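Local coordinates for lipolytic protein G-D-S-L family (Chitinophaga pinensis, PDB 4Q7Q) that is of uncharacterised function but, as a GDSL-like lipase/acylhydrolase of the SGNH hydrolase clan, probably hydrolyses ester bonds in lipids or other acylated substrates, at residues L6-I11 against V73-L78. Residues are numbered along the deposited sequence; the frame is centred on the assembly and turned at random.
Sequences LTWVAI and VYSVFL
Trp8 to Ile11 pair with Val73 to Val76 as neighbouring parallel strands, their axes 4.8 Å apart and 13° from parallel, with five backbone hydrogen bonds, the first from Val73 N to Thr7 O and the last from Phe77 N to Ile11 O. Strand 73-77 is the central one of the five-stranded parallel sheet (order 2-1-3-4-5) and strand 6-12 its neighbour, in the α/β/α SGNH hydrolase fold. Strand 44-50 flanks strand 6-12 on its other side, and strand 123-127 does the same for strand 73-77.

On one face, Trp8 reaches across to the neighbouring strand. With CG anti to the backbone N (chi1 162°), the indole swings over so that NE1 donates to Ser75 OG at 2.8 Å, the hydroxyl lying only 6° out of the ring plane. Ala10 CB lies over one face of the indole, 3.5 Å from its plane and displaced from the centre, and Phe255 meets the indole edge-to-face. Nearer the start of the strands, Val73 CG1 presses on Trp8 CB at 3.6 Å. Leu34 of helix 33-40 touches both Trp8 and Ala10 on this buried side.

The other face carries Val9, Ile11, Tyr74 and Val76. Val9 lies alongside Tyr74, its CB 3.6 Å from CD2 of the phenol ring, while the hydroxyl at the far end bonds to the carbonyl of Ile69. Ile11 CD1 approaches the same ring more loosely, and the CG2 branch of Ile11 meets Leu78 CD1 at 4.2 Å. Helix 104-118 packs here, against Tyr74, Val76 and Leu78.

Past the Ser75 hydroxyl, toward the C-terminal ends of the strands, a water bridges them: it donates to Ile11 O, which also accepts the N-H of Phe77, and hydrogen-bonds to Ser75 OG at 2.7 Å.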
loop_
_atom_site.group_PDB
_atom_site.type_symbol
_atom_site.label_atom_id
_atom_site.label_comp_id
_atom_site.label_asym_id
_atom_site.label_seq_id
_atom_site.Cartn_x
_atom_site.Cartn_y
_atom_site.Cartn_z
ATOM N N LEU A 6 8.226 -22.356 2.272
ATOM C CA LEU A 6 7.880 -21.710 1.018
ATOM C C LEU A 6 8.531 -20.336 0.939
ATOM O O LEU A 6 8.482 -19.554 1.891
ATOM C CB LEU A 6 6.362 -21.564 0.884
ATOM C CG LEU A 6 5.539 -22.851 0.845
ATOM C CD1 LEU A 6 4.053 -22.524 0.872
ATOM C CD2 LEU A 6 5.898 -23.683 -0.382
ATOM N N THR A 7 9.143 -20.050 -0.203
ATOM C CA THR A 7 9.719 -18.740 -0.449
ATOM C C THR A 7 8.630 -17.820 -0.992
ATOM O O THR A 7 7.964 -18.142 -1.977
ATOM C CB THR A 7 10.898 -18.816 -1.436
ATOM O OG1 THR A 7 11.966 -19.578 -0.851
ATOM C CG2 THR A 7 11.406 -17.423 -1.777
ATOM N N TRP A 8 8.454 -16.683 -0.331
ATOM C CA TRP A 8 7.415 -15.721 -0.667
ATOM C C TRP A 8 8.043 -14.386 -1.027
ATOM O O TRP A 8 8.652 -13.739 -0.177
ATOM C CB TRP A 8 6.477 -15.545 0.531
ATOM C CG TRP A 8 5.613 -14.306 0.509
ATOM C CD1 TRP A 8 5.026 -13.718 -0.580
ATOM C CD2 TRP A 8 5.265 -13.499 1.637
ATOM N NE1 TRP A 8 4.317 -12.606 -0.190
ATOM C CE2 TRP A 8 4.455 -12.446 1.166
ATOM C CE3 TRP A 8 5.557 -13.564 3.004
ATOM C CZ2 TRP A 8 3.938 -11.466 2.013
ATOM C CZ3 TRP A 8 5.040 -12.596 3.843
ATOM C CH2 TRP A 8 4.234 -11.562 3.345
ATOM N N VAL A 9 7.891 -13.985 -2.286
ATOM C CA VAL A 9 8.353 -12.683 -2.745
ATOM C C VAL A 9 7.214 -11.678 -2.612
ATOM O O VAL A 9 6.144 -11.851 -3.208
ATOM C CB VAL A 9 8.857 -12.734 -4.203
ATOM C CG1 VAL A 9 9.152 -11.339 -4.732
ATOM C CG2 VAL A 9 10.093 -13.606 -4.291
ATOM N N ALA A 10 7.434 -10.652 -1.793
ATOM C CA ALA A 10 6.440 -9.611 -1.585
ATOM C C ALA A 10 6.811 -8.394 -2.415
ATOM O O ALA A 10 7.742 -7.669 -2.081
ATOM C CB ALA A 10 6.356 -9.245 -0.105
ATOM N N ILE A 11 6.084 -8.183 -3.508
ATOM C CA ILE A 11 6.325 -7.051 -4.389
ATOM C C ILE A 11 5.445 -5.908 -3.916
ATOM O O ILE A 11 4.255 -6.098 -3.639
ATOM C CB ILE A 11 5.996 -7.412 -5.857
ATOM C CG1 ILE A 11 6.922 -8.534 -6.322
ATOM C CG2 ILE A 11 6.108 -6.186 -6.783
ATOM C CD1 ILE A 11 6.572 -9.103 -7.664
ATOM N N VAL A 73 5.497 -18.380 -3.999
ATOM C CA VAL A 73 4.334 -17.505 -3.995
ATOM C C VAL A 73 4.791 -16.065 -4.118
ATOM O O VAL A 73 5.818 -15.680 -3.559
ATOM C CB VAL A 73 3.462 -17.700 -2.721
ATOM C CG1 VAL A 73 4.294 -17.560 -1.461
ATOM C CG2 VAL A 73 2.283 -16.735 -2.693
ATOM N N TYR A 74 4.033 -15.280 -4.875
ATOM C CA TYR A 74 4.287 -13.861 -5.031
ATOM C C TYR A 74 3.047 -13.089 -4.613
ATOM O O TYR A 74 1.929 -13.453 -4.987
ATOM C CB TYR A 74 4.607 -13.530 -6.491
ATOM C CG TYR A 74 5.842 -14.212 -7.045
ATOM C CD1 TYR A 74 5.825 -15.565 -7.393
ATOM C CD2 TYR A 74 7.022 -13.503 -7.244
ATOM C CE1 TYR A 74 6.948 -16.189 -7.911
ATOM C CE2 TYR A 74 8.160 -14.124 -7.762
ATOM C CZ TYR A 74 8.113 -15.468 -8.096
ATOM O OH TYR A 74 9.221 -16.111 -8.613
ATOM N N SER A 75 3.235 -12.034 -3.826
ATOM C CA SER A 75 2.156 -11.078 -3.612
ATOM C C SER A 75 2.513 -9.763 -4.289
ATOM O O SER A 75 3.694 -9.410 -4.417
ATOM C CB SER A 75 1.846 -10.870 -2.123
ATOM O OG SER A 75 2.974 -10.410 -1.405
ATOM N N VAL A 76 1.493 -9.055 -4.760
ATOM C CA VAL A 76 1.691 -7.765 -5.398
ATOM C C VAL A 76 0.792 -6.745 -4.719
ATOM O O VAL A 76 -0.430 -6.888 -4.719
ATOM C CB VAL A 76 1.369 -7.822 -6.907
ATOM C CG1 VAL A 76 1.622 -6.469 -7.574
ATOM C CG2 VAL A 76 2.200 -8.915 -7.578
ATOM N N PHE A 77 1.410 -5.719 -4.145
ATOM C CA PHE A 77 0.706 -4.736 -3.327
ATOM C C PHE A 77 1.121 -3.356 -3.837
ATOM O O PHE A 77 2.060 -2.742 -3.320
ATOM C CB PHE A 77 1.132 -4.947 -1.869
ATOM C CG PHE A 77 0.351 -4.153 -0.844
ATOM C CD1 PHE A 77 -0.631 -3.233 -1.201
ATOM C CD2 PHE A 77 0.630 -4.331 0.504
ATOM C CE1 PHE A 77 -1.312 -2.511 -0.223
ATOM C CE2 PHE A 77 -0.061 -3.628 1.482
ATOM C CZ PHE A 77 -1.025 -2.710 1.115
ATOM N N LEU A 78 0.430 -2.888 -4.875
ATOM C CA LEU A 78 0.796 -1.674 -5.596
ATOM C C LEU A 78 -0.437 -0.885 -5.985
ATOM O O LEU A 78 -1.521 -1.444 -6.104
ATOM C CB LEU A 78 1.547 -2.025 -6.880
ATOM C CG LEU A 78 2.906 -2.686 -6.702
ATOM C CD1 LEU A 78 3.358 -3.290 -8.034
ATOM C CD2 LEU A 78 3.915 -1.669 -6.177
HETATM O O HOH W 1 3.258 -7.755 -1.378
#